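Long-range contacts in PA1221 (Pseudomonas aeruginosa, PDB 4DG8), which combines an AMP-binding enzyme region of the ANL superfamily with a phosphopantetheine attachment region and holds adenosine monophosphate in the model: residues Val30-Glu35 against Ala225-Gly230; Phe161-Ile166 against Thr185-Thr190; Gln204-Val209 against Gly229-Leu234; Ala343-Asp348 against Val364-Gly369. All coordinates share one frame; numbering follows the deposited sequence.

Overall arrangement
All contacts fall within the AMP-binding enzyme region and are largely buried, though contact 1 has a partly exposed polar side. Contacts 1 and 3 share G229 and G230: the first packs helix 29-39 on the end of helix 217-226 and what follows, the second pairs the strands before and after that helix. Contact 2 adjoins contact 1, V30 CG2 lying 3.8 Å from F161 CZ, and reaches contact 4 through A187 and A368. Contact 4 stands about 30 Å from contact 3, centre to centre, in a separate antiparallel sheet. Backbone hydrogen bonds carry contacts 3 and 4, two carbonyls bind a helix start in contact 2, and an arginine supplies the polar bonds of contact 1.

Contact 1: residues Val30-Glu35 against Ala225-Gly230; sequences VARFSE and ALLNGG
The backbone carbonyl of L227 takes both polar bonds that R32 sends across the contact. R32 NE lies 2.7 Å from L227 O in a fairly straight bond (161° at the hydrogen), with the oxygen in the guanidinium plane and the nitrogen in the plane of the carbonyl; R32 NH2 adds a weak bond to L227 O at 3.1 Å. The arginine sets off with CG anti to its own N (chi1 175°) and bends at chi2, which carries its methylene carbons slantwise over the leucine: CG is 3.9 Å from L227 CD2. Helix 29-39 thus leans on the C-terminal end of helix 217-226 and the residues after it, within the AMP-binding region. On the tight, buried side F33 CB touches L227 CD2 at 4.0 Å, and F33 CD1 runs alongside L226 CB at 4.1 Å; beyond them Y55, L58 and L95 close round the phenyl ring. The other side is looser and nearer solvent. There R32 NH1 forms a salt bridge with E35 OE1 at 3.4 Å, its hydrogen bond weak, and E35 is exposed, while N228 OD1 stays 3.7 Å from R32 NH2, N228 ND2 being bound to G224 O and C193 O.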
loop_
_atom_site.group_PDB
_atom_site.type_symbol
_atom_site.label_atom_id
_atom_site.label_comp_id
_atom_site.label_asym_id
_atom_site.label_seq_id
_atom_site.Cartn_x
_atom_site.Cartn_y
_atom_site.Cartn_z
ATOM N N VAL A 30 14.061 -9.365 10.007
ATOM C CA VAL A 30 14.113 -10.470 10.947
ATOM C C VAL A 30 15.113 -10.195 12.072
ATOM O O VAL A 30 14.883 -10.589 13.209
ATOM C CB VAL A 30 14.419 -11.807 10.266
ATOM C CG1 VAL A 30 13.299 -12.180 9.271
ATOM C CG2 VAL A 30 15.748 -11.739 9.583
ATOM N N ALA A 31 16.210 -9.504 11.768
ATOM C CA ALA A 31 17.124 -9.099 12.831
ATOM C C ALA A 31 16.442 -8.127 13.822
ATOM O O ALA A 31 16.520 -8.304 15.035
ATOM C CB ALA A 31 18.409 -8.499 12.245
ATOM N N ARG A 32 15.735 -7.127 13.301
ATOM C CA ARG A 32 15.085 -6.157 14.174
ATOM C C ARG A 32 13.961 -6.810 14.979
ATOM O O ARG A 32 13.858 -6.628 16.210
ATOM C CB ARG A 32 14.554 -4.985 13.363
ATOM C CG ARG A 32 13.747 -3.988 14.176
ATOM C CD ARG A 32 14.592 -3.240 15.179
ATOM N NE ARG A 32 13.738 -2.362 15.976
ATOM C CZ ARG A 32 14.172 -1.475 16.866
ATOM N NH1 ARG A 32 15.475 -1.337 17.097
ATOM N NH2 ARG A 32 13.293 -0.730 17.538
ATOM N N PHE A 33 13.140 -7.598 14.295
ATOM C CA PHE A 33 12.119 -8.347 15.005
ATOM C C PHE A 33 12.726 -9.219 16.100
ATOM O O PHE A 33 12.175 -9.310 17.194
ATOM C CB PHE A 33 11.229 -9.208 14.082
ATOM C CG PHE A 33 10.164 -9.943 14.838
ATOM C CD1 PHE A 33 8.942 -9.344 15.097
ATOM C CD2 PHE A 33 10.423 -11.185 15.388
ATOM C CE1 PHE A 33 7.970 -10.006 15.858
ATOM C CE2 PHE A 33 9.462 -11.859 16.149
ATOM C CZ PHE A 33 8.230 -11.275 16.374
ATOM N N SER A 34 13.854 -9.857 15.811
ATOM C CA SER A 34 14.464 -10.726 16.798
ATOM C C SER A 34 14.912 -9.926 18.014
ATOM O O SER A 34 14.806 -10.392 19.157
ATOM C CB SER A 34 15.646 -11.490 16.190
ATOM O OG SER A 34 15.173 -12.508 15.328
ATOM N N GLU A 35 15.428 -8.727 17.757
ATOM C CA GLU A 35 15.854 -7.836 18.828
ATOM C C GLU A 35 14.654 -7.528 19.747
ATOM O O GLU A 35 14.730 -7.649 20.980
ATOM C CB GLU A 35 16.441 -6.554 18.223
ATOM C CG GLU A 35 16.925 -5.536 19.242
ATOM C CD GLU A 35 17.347 -4.208 18.617
ATOM O OE1 GLU A 35 17.373 -4.100 17.373
ATOM O OE2 GLU A 35 17.652 -3.266 19.384
ATOM N N ALA A 225 4.325 -1.533 14.116
ATOM C CA ALA A 225 4.168 -2.151 15.435
ATOM C C ALA A 225 5.276 -3.125 15.779
ATOM O O ALA A 225 6.003 -2.939 16.770
ATOM C CB ALA A 225 2.832 -2.888 15.519
ATOM N N LEU A 226 5.421 -4.165 14.955
ATOM C CA LEU A 226 6.251 -5.296 15.376
ATOM C C LEU A 226 7.739 -4.949 15.455
ATOM O O LEU A 226 8.489 -5.564 16.205
ATOM C CB LEU A 226 6.043 -6.511 14.460
ATOM C CG LEU A 226 4.655 -7.163 14.481
ATOM C CD1 LEU A 226 4.597 -8.259 13.437
ATOM C CD2 LEU A 226 4.363 -7.736 15.870
ATOM N N LEU A 227 8.180 -3.983 14.663
ATOM C CA LEU A 227 9.588 -3.614 14.700
ATOM C C LEU A 227 9.876 -2.610 15.826
ATOM O O LEU A 227 11.028 -2.256 16.092
ATOM C CB LEU A 227 10.054 -3.105 13.323
ATOM C CG LEU A 227 9.896 -4.149 12.215
ATOM C CD1 LEU A 227 10.481 -3.627 10.915
ATOM C CD2 LEU A 227 10.546 -5.503 12.609
ATOM N N ASN A 228 8.811 -2.101 16.442
ATOM C CA ASN A 228 8.925 -1.278 17.650
ATOM C C ASN A 228 8.524 -1.867 19.010
ATOM O O ASN A 228 8.463 -1.136 20.000
ATOM C CB ASN A 228 8.365 0.121 17.408
ATOM C CG ASN A 228 9.153 0.849 16.348
ATOM O OD1 ASN A 228 10.285 1.282 16.593
ATOM N ND2 ASN A 228 8.596 0.925 15.138
ATOM N N GLY A 229 8.195 -3.157 19.055
ATOM C CA GLY A 229 7.734 -3.752 20.304
ATOM C C GLY A 229 6.278 -3.395 20.598
ATOM O O GLY A 229 5.808 -3.547 21.732
ATOM N N GLY A 230 5.572 -2.925 19.570
ATOM C CA GLY A 230 4.164 -2.557 19.681
ATOM C C GLY A 230 3.245 -3.725 19.377
ATOM O O GLY A 230 3.683 -4.879 19.336
#

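Contact 2: residues Phe161-Ile166 against Thr185-Thr190; sequences FAADQI and THAGIT
The imidazole of H186 has F161 over one face and two carbonyl oxygens, Q165 O and I166 O, at its edge. F161 CE1 comes within 3.5 Å of H186 CE1, displaced toward the rim of the imidazole; the two rings are oblique, planes 58° apart and centroids 5.0 Å from each other. This contact stands at the open end of an antiparallel hairpin, strands 166-172 and 180-185, whose connection is the glycine-, serine- and threonine-rich loop characteristic of the ANL family. I166 and T185 form its last non-hydrogen-bonded pair, after which the chain of T185 passes directly into helix 186-193. A type I turn from A162 to Q165 brings two carbonyls to the first turn of that helix. Q165 O receives H186 N at 2.9 Å, nearly end-on to the carbonyl, whereas A163 O takes A187 N through an in-plane lone pair at 2.8 Å; two N-H groups of the helix start are satisfied in this way. H186 turns CG anti to its carbonyl carbon (chi1 -81°), swinging the ring under F161, and its ND1 is hydrogen-bonded to V29 N. Beside these bonds A163 CB meets A187 CB at 3.8 Å.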
loop_
_atom_site.group_PDB
_atom_site.type_symbol
_atom_site.label_atom_id
_atom_site.label_comp_id
_atom_site.label_asym_id
_atom_site.label_seq_id
_atom_site.Cartn_x
_atom_site.Cartn_y
_atom_site.Cartn_z
ATOM N N PHE A 161 21.229 -13.385 5.103
ATOM C CA PHE A 161 21.043 -12.418 4.036
ATOM C C PHE A 161 21.166 -11.021 4.596
ATOM O O PHE A 161 21.061 -10.823 5.802
ATOM C CB PHE A 161 19.688 -12.615 3.325
ATOM C CG PHE A 161 18.503 -12.714 4.262
ATOM C CD1 PHE A 161 17.810 -11.577 4.654
ATOM C CD2 PHE A 161 18.079 -13.956 4.742
ATOM C CE1 PHE A 161 16.705 -11.675 5.504
ATOM C CE2 PHE A 161 16.984 -14.063 5.602
ATOM C CZ PHE A 161 16.294 -12.927 5.983
ATOM N N ALA A 162 21.388 -10.057 3.706
ATOM C CA ALA A 162 21.453 -8.650 4.077
ATOM C C ALA A 162 20.129 -7.950 3.778
ATOM O O ALA A 162 19.213 -8.542 3.217
ATOM C CB ALA A 162 22.600 -7.964 3.329
ATOM N N ALA A 163 20.056 -6.675 4.129
ATOM C CA ALA A 163 18.814 -5.915 4.092
ATOM C C ALA A 163 18.346 -5.639 2.657
ATOM O O ALA A 163 17.244 -5.116 2.430
ATOM C CB ALA A 163 18.977 -4.625 4.870
ATOM N N ASP A 164 19.190 -6.000 1.696
ATOM C CA ASP A 164 18.833 -5.912 0.292
ATOM C C ASP A 164 17.978 -7.102 -0.160
ATOM O O ASP A 164 17.462 -7.095 -1.265
ATOM C CB ASP A 164 20.081 -5.773 -0.586
ATOM C CG ASP A 164 21.008 -6.973 -0.496
ATOM O OD1 ASP A 164 20.910 -7.752 0.471
ATOM O OD2 ASP A 164 21.850 -7.133 -1.397
ATOM N N GLN A 165 17.819 -8.113 0.694
ATOM C CA GLN A 165 16.935 -9.229 0.372
ATOM C C GLN A 165 15.514 -8.705 0.113
ATOM O O GLN A 165 15.038 -7.792 0.813
ATOM C CB GLN A 165 16.884 -10.223 1.535
ATOM C CG GLN A 165 16.342 -11.596 1.158
ATOM C CD GLN A 165 17.339 -12.393 0.328
ATOM O OE1 GLN A 165 18.420 -11.907 0.014
ATOM N NE2 GLN A 165 16.987 -13.622 -0.022
ATOM N N ILE A 166 14.839 -9.276 -0.881
ATOM C CA ILE A 166 13.439 -8.932 -1.140
ATOM C C ILE A 166 12.600 -9.419 0.037
ATOM O O ILE A 166 12.732 -10.575 0.455
ATOM C CB ILE A 166 12.907 -9.611 -2.439
ATOM C CG1 ILE A 166 13.854 -9.356 -3.614
ATOM C CG2 ILE A 166 11.449 -9.163 -2.749
ATOM C CD1 ILE A 166 14.089 -7.884 -3.900
ATOM N N THR A 185 12.286 -4.307 -0.380
ATOM C CA THR A 185 13.473 -4.877 0.215
ATOM C C THR A 185 13.267 -4.854 1.742
ATOM O O THR A 185 12.428 -4.109 2.231
ATOM C CB THR A 185 14.619 -3.970 -0.239
ATOM O OG1 THR A 185 15.714 -4.729 -0.754
ATOM C CG2 THR A 185 15.022 -3.010 0.831
ATOM N N HIS A 186 13.939 -5.733 2.481
ATOM C CA HIS A 186 13.989 -5.630 3.946
ATOM C C HIS A 186 14.347 -4.201 4.442
ATOM O O HIS A 186 13.701 -3.656 5.360
ATOM C CB HIS A 186 14.983 -6.655 4.529
ATOM C CG HIS A 186 14.426 -8.044 4.672
ATOM N ND1 HIS A 186 14.204 -8.630 5.904
ATOM C CD2 HIS A 186 14.083 -8.975 3.743
ATOM C CE1 HIS A 186 13.725 -9.854 5.728
ATOM N NE2 HIS A 186 13.628 -10.083 4.426
ATOM N N ALA A 187 15.373 -3.605 3.835
ATOM C CA ALA A 187 15.771 -2.232 4.150
ATOM C C ALA A 187 14.664 -1.205 3.960
ATOM O O ALA A 187 14.572 -0.261 4.734
ATOM C CB ALA A 187 16.997 -1.818 3.339
ATOM N N GLY A 188 13.847 -1.357 2.922
ATOM C CA GLY A 188 12.780 -0.399 2.673
ATOM C C GLY A 188 11.819 -0.393 3.851
ATOM O O GLY A 188 11.329 0.666 4.305
ATOM N N ILE A 189 11.580 -1.591 4.380
ATOM C CA ILE A 189 10.709 -1.751 5.544
ATOM C C ILE A 189 11.302 -1.219 6.845
ATOM O O ILE A 189 10.614 -0.487 7.584
ATOM C CB ILE A 189 10.327 -3.232 5.768
ATOM C CG1 ILE A 189 9.580 -3.772 4.546
ATOM C CG2 ILE A 189 9.458 -3.348 7.007
ATOM C CD1 ILE A 189 9.220 -5.248 4.652
ATOM N N THR A 190 12.551 -1.600 7.151
ATOM C CA THR A 190 13.147 -1.167 8.420
ATOM C C THR A 190 13.456 0.339 8.389
ATOM O O THR A 190 13.337 1.009 9.410
ATOM C CB THR A 190 14.404 -1.992 8.846
ATOM O OG1 THR A 190 15.423 -1.869 7.853
ATOM C CG2 THR A 190 14.053 -3.484 9.038
#

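Contact 3: residues Gln204-Val209 against Gly229-Leu234; sequences QMRFLV and GGCCVL
F207 O accepts V233 N at 2.8 Å in a nearly linear bond (164° at the hydrogen), the shortest hydrogen bond between these segments. It belongs to a beta-alpha-beta unit: strand 206-209 leads through a loop to helix 217-226, and the chain returns as strand 231-234, which lies parallel beside the first. Three more backbone bonds join the pair: V209 N lies 2.9 Å from V233 O, and C231 N to M205 O and F207 N to C231 O complete the set. Just before the strands begin, G230 CA nestles against the loop ahead of strand 206-209, 3.3 Å from both Q204 O and M205 O. One face of the sheet carries R206, L208, C231 and V233. On it C231 CB sits over one face of the R206 guanidinium, 3.7 Å from its plane and displaced toward the rim, after a bend of the arginine at chi3 (66°). Its NH1 forms a salt bridge with E44 and NH2 is bonded to R252 O, so charge and hydrogen bonds together probably fix the group beside the cysteine. The face of F207, V209, C232 and L234 is apolar, with helix 217-226 packed on it through I222, A225 and L226. Here V209 and L234 run alongside each other in the same direction; V209 CB lies 3.8 Å from L234 CD2, with the CG1 methyl on the same leucine, while CG2 stands 3.8 Å from C232 CB.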
loop_
_atom_site.group_PDB
_atom_site.type_symbol
_atom_site.label_atom_id
_atom_site.label_comp_id
_atom_site.label_asym_id
_atom_site.label_seq_id
_atom_site.Cartn_x
_atom_site.Cartn_y
_atom_site.Cartn_z
ATOM N N GLN A 204 3.330 2.910 23.073
ATOM C CA GLN A 204 2.904 1.507 22.981
ATOM C C GLN A 204 2.753 1.008 21.552
ATOM O O GLN A 204 2.584 -0.202 21.326
ATOM C CB GLN A 204 1.590 1.253 23.738
ATOM C CG GLN A 204 1.687 1.359 25.251
ATOM C CD GLN A 204 0.648 0.492 25.940
ATOM O OE1 GLN A 204 -0.522 0.877 26.070
ATOM N NE2 GLN A 204 1.068 -0.702 26.367
ATOM N N MET A 205 2.780 1.933 20.598
ATOM C CA MET A 205 2.773 1.575 19.185
ATOM C C MET A 205 1.703 0.531 18.881
ATOM O O MET A 205 2.007 -0.518 18.301
ATOM C CB MET A 205 4.156 1.088 18.733
ATOM C CG MET A 205 5.234 2.183 18.806
ATOM S SD MET A 205 4.810 3.525 17.693
ATOM C CE MET A 205 5.611 2.981 16.175
ATOM N N ARG A 206 0.449 0.802 19.255
ATOM C CA ARG A 206 -0.570 -0.196 18.985
ATOM C C ARG A 206 -1.299 0.192 17.708
ATOM O O ARG A 206 -2.242 0.989 17.708
ATOM C CB ARG A 206 -1.531 -0.304 20.170
ATOM C CG ARG A 206 -0.845 -0.765 21.470
ATOM C CD ARG A 206 -1.806 -0.803 22.650
ATOM N NE ARG A 206 -2.846 -1.819 22.484
ATOM C CZ ARG A 206 -2.731 -3.095 22.843
ATOM N NH1 ARG A 206 -1.605 -3.555 23.373
ATOM N NH2 ARG A 206 -3.741 -3.927 22.652
ATOM N N PHE A 207 -0.905 -0.476 16.627
ATOM C CA PHE A 207 -1.339 -0.098 15.292
ATOM C C PHE A 207 -2.585 -0.842 14.893
ATOM O O PHE A 207 -2.658 -2.057 15.037
ATOM C CB PHE A 207 -0.246 -0.368 14.252
ATOM C CG PHE A 207 0.595 0.813 13.963
ATOM C CD1 PHE A 207 1.734 1.069 14.718
ATOM C CD2 PHE A 207 0.236 1.702 12.967
ATOM C CE1 PHE A 207 2.503 2.182 14.465
ATOM C CE2 PHE A 207 1.013 2.820 12.706
ATOM C CZ PHE A 207 2.139 3.056 13.446
ATOM N N LEU A 208 -3.568 -0.095 14.407
ATOM C CA LEU A 208 -4.694 -0.681 13.735
ATOM C C LEU A 208 -4.158 -1.376 12.486
ATOM O O LEU A 208 -3.467 -0.762 11.678
ATOM C CB LEU A 208 -5.676 0.416 13.335
ATOM C CG LEU A 208 -6.811 -0.062 12.433
ATOM C CD1 LEU A 208 -7.665 -1.055 13.185
ATOM C CD2 LEU A 208 -7.655 1.108 11.954
ATOM N N VAL A 209 -4.447 -2.661 12.356
ATOM C CA VAL A 209 -4.134 -3.391 11.140
ATOM C C VAL A 209 -5.427 -3.621 10.382
ATOM O O VAL A 209 -6.282 -4.406 10.794
ATOM C CB VAL A 209 -3.446 -4.733 11.431
ATOM C CG1 VAL A 209 -3.316 -5.581 10.127
ATOM C CG2 VAL A 209 -2.103 -4.502 12.086
ATOM N N GLY A 229 8.195 -3.157 19.055
ATOM C CA GLY A 229 7.734 -3.752 20.304
ATOM C C GLY A 229 6.278 -3.395 20.598
ATOM O O GLY A 229 5.808 -3.547 21.732
ATOM N N GLY A 230 5.572 -2.925 19.570
ATOM C CA GLY A 230 4.164 -2.557 19.681
ATOM C C GLY A 230 3.245 -3.725 19.377
ATOM O O GLY A 230 3.683 -4.879 19.336
ATOM N N CYS A 231 1.964 -3.435 19.176
ATOM C CA CYS A 231 0.977 -4.493 18.970
ATOM C C CYS A 231 0.194 -4.315 17.681
ATOM O O CYS A 231 -0.289 -3.225 17.376
ATOM C CB CYS A 231 -0.008 -4.568 20.146
ATOM S SG CYS A 231 -1.181 -5.952 20.034
ATOM N N CYS A 232 0.055 -5.400 16.932
ATOM C CA CYS A 232 -0.810 -5.368 15.779
ATOM C C CYS A 232 -2.213 -5.624 16.296
ATOM O O CYS A 232 -2.538 -6.733 16.729
ATOM C CB CYS A 232 -0.417 -6.490 14.810
ATOM S SG CYS A 232 1.134 -6.170 13.983
ATOM N N VAL A 233 -3.061 -4.608 16.196
ATOM C CA VAL A 233 -4.443 -4.738 16.612
ATOM C C VAL A 233 -5.231 -4.984 15.340
ATOM O O VAL A 233 -5.541 -4.048 14.593
ATOM C CB VAL A 233 -4.928 -3.420 17.241
ATOM C CG1 VAL A 233 -6.342 -3.569 17.761
ATOM C CG2 VAL A 233 -3.982 -3.004 18.380
ATOM N N LEU A 234 -5.624 -6.237 15.139
ATOM C CA LEU A 234 -6.135 -6.664 13.842
ATOM C C LEU A 234 -7.590 -6.300 13.760
ATOM O O LEU A 234 -8.340 -6.551 14.707
ATOM C CB LEU A 234 -6.007 -8.182 13.684
ATOM C CG LEU A 234 -4.647 -8.845 13.908
ATOM C CD1 LEU A 234 -4.750 -10.353 13.605
ATOM C CD2 LEU A 234 -3.568 -8.192 13.060
#

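Contact 4: residues Ala343-Asp348 against Val364-Gly369; sequences AVLLLD and VAFGAG
F366 and L345 each turn CG anti to their own carbonyl carbon (chi1 -59° and -69°), and the rotation lays the phenyl ring diagonally across the strand pair, with F366 CE2 3.7 Å from L345 CG. The two belong to neighbouring antiparallel strands, 342-347 and 361-367, of an antiparallel sheet of five strands, consistent with the distorted beta-barrel subdomain of ANL proteins. Two hydrogen-bonded pairs hold the backbones: A343 with F366, where F366 N reaches A343 O at 2.8 Å and A343 N returns a bond to F366 O, and L345 with V364, whose L345 N lies 2.9 Å from V364 O and whose V364 N is bonded in turn to L345 O. Between them V344 and A365 make a non-hydrogen-bonded pair, and V344 CA comes 3.1 Å from V364 O in a CA-H...O contact. A343, L345, V364 and F366 share one face, where Y390 and L388 of strand 385-390 press on them; the ring of Y390 meets that of F366. Further along, L347 crosses V364 obliquely, its CD1 3.6 Å from V364 CG2. V344 and A365 point to the other face, toward T318 and N314, the side chain of A365 being about 10 Å from the bound adenosine monophosphate. At the rim of the phenyl ring A343 O lies in the ring plane, 3.8 Å from F366 CD2.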
loop_
_atom_site.group_PDB
_atom_site.type_symbol
_atom_site.label_atom_id
_atom_site.label_comp_id
_atom_site.label_asym_id
_atom_site.label_seq_id
_atom_site.Cartn_x
_atom_site.Cartn_y
_atom_site.Cartn_z
ATOM N N ALA A 343 15.776 10.425 0.497
ATOM C CA ALA A 343 16.022 11.809 0.108
ATOM C C ALA A 343 15.180 12.144 -1.121
ATOM O O ALA A 343 14.797 11.251 -1.867
ATOM C CB ALA A 343 17.508 12.027 -0.187
ATOM N N VAL A 344 14.863 13.416 -1.325
ATOM C CA VAL A 344 14.168 13.805 -2.548
ATOM C C VAL A 344 14.801 15.021 -3.212
ATOM O O VAL A 344 15.419 15.846 -2.555
ATOM C CB VAL A 344 12.661 14.114 -2.314
ATOM C CG1 VAL A 344 11.929 12.887 -1.811
ATOM C CG2 VAL A 344 12.483 15.278 -1.338
ATOM N N LEU A 345 14.664 15.102 -4.531
ATOM C CA LEU A 345 14.917 16.345 -5.239
ATOM C C LEU A 345 13.670 16.651 -6.040
ATOM O O LEU A 345 12.853 15.771 -6.297
ATOM C CB LEU A 345 16.094 16.219 -6.197
ATOM C CG LEU A 345 17.492 16.065 -5.603
ATOM C CD1 LEU A 345 18.529 16.033 -6.730
ATOM C CD2 LEU A 345 17.772 17.203 -4.624
ATOM N N LEU A 346 13.545 17.905 -6.435
ATOM C CA LEU A 346 12.501 18.345 -7.332
ATOM C C LEU A 346 13.196 18.760 -8.633
ATOM O O LEU A 346 14.030 19.662 -8.619
ATOM C CB LEU A 346 11.794 19.544 -6.694
ATOM C CG LEU A 346 10.386 19.898 -7.166
ATOM C CD1 LEU A 346 9.412 18.755 -6.854
ATOM C CD2 LEU A 346 9.950 21.203 -6.517
ATOM N N LEU A 347 12.872 18.098 -9.745
ATOM C CA LEU A 347 13.574 18.320 -11.021
ATOM C C LEU A 347 12.749 19.010 -12.109
ATOM O O LEU A 347 11.599 18.649 -12.342
ATOM C CB LEU A 347 14.112 17.003 -11.574
ATOM C CG LEU A 347 15.187 16.311 -10.746
ATOM C CD1 LEU A 347 15.792 15.173 -11.552
ATOM C CD2 LEU A 347 16.266 17.296 -10.319
ATOM N N ASP A 348 13.346 19.983 -12.797
ATOM C CA ASP A 348 12.626 20.710 -13.850
ATOM C C ASP A 348 12.589 19.971 -15.187
ATOM O O ASP A 348 13.037 18.829 -15.296
ATOM C CB ASP A 348 13.156 22.144 -14.031
ATOM C CG ASP A 348 14.596 22.195 -14.536
ATOM O OD1 ASP A 348 15.031 21.278 -15.271
ATOM O OD2 ASP A 348 15.295 23.176 -14.201
ATOM N N VAL A 364 11.617 13.369 -7.292
ATOM C CA VAL A 364 12.540 12.267 -7.522
ATOM C C VAL A 364 13.048 11.766 -6.177
ATOM O O VAL A 364 13.475 12.556 -5.341
ATOM C CB VAL A 364 13.752 12.730 -8.355
ATOM C CG1 VAL A 364 14.743 11.593 -8.519
ATOM C CG2 VAL A 364 13.287 13.280 -9.709
ATOM N N ALA A 365 13.000 10.456 -5.973
ATOM C CA ALA A 365 13.311 9.873 -4.679
ATOM C C ALA A 365 14.591 9.063 -4.744
ATOM O O ALA A 365 14.857 8.381 -5.730
ATOM C CB ALA A 365 12.159 8.989 -4.202
ATOM N N PHE A 366 15.368 9.141 -3.677
ATOM C CA PHE A 366 16.610 8.399 -3.535
ATOM C C PHE A 366 16.568 7.662 -2.216
ATOM O O PHE A 366 15.817 8.032 -1.299
ATOM C CB PHE A 366 17.811 9.357 -3.435
ATOM C CG PHE A 366 17.980 10.277 -4.601
ATOM C CD1 PHE A 366 18.881 9.975 -5.609
ATOM C CD2 PHE A 366 17.290 11.484 -4.661
ATOM C CE1 PHE A 366 19.067 10.839 -6.689
ATOM C CE2 PHE A 366 17.469 12.357 -5.727
ATOM C CZ PHE A 366 18.359 12.036 -6.749
ATOM N N GLY A 367 17.459 6.691 -2.075
ATOM C CA GLY A 367 17.679 6.104 -0.770
ATOM C C GLY A 367 17.200 4.696 -0.518
ATOM O O GLY A 367 16.957 3.892 -1.439
ATOM N N ALA A 368 17.141 4.377 0.764
ATOM C CA ALA A 368 17.024 2.996 1.214
ATOM C C ALA A 368 15.615 2.428 1.013
ATOM O O ALA A 368 15.388 1.230 1.202
ATOM C CB ALA A 368 17.462 2.910 2.672
ATOM N N GLY A 369 14.669 3.300 0.647
ATOM C CA GLY A 369 13.308 2.885 0.333
ATOM C C GLY A 369 13.088 2.392 -1.094
ATOM O O GLY A 369 12.049 1.793 -1.373
#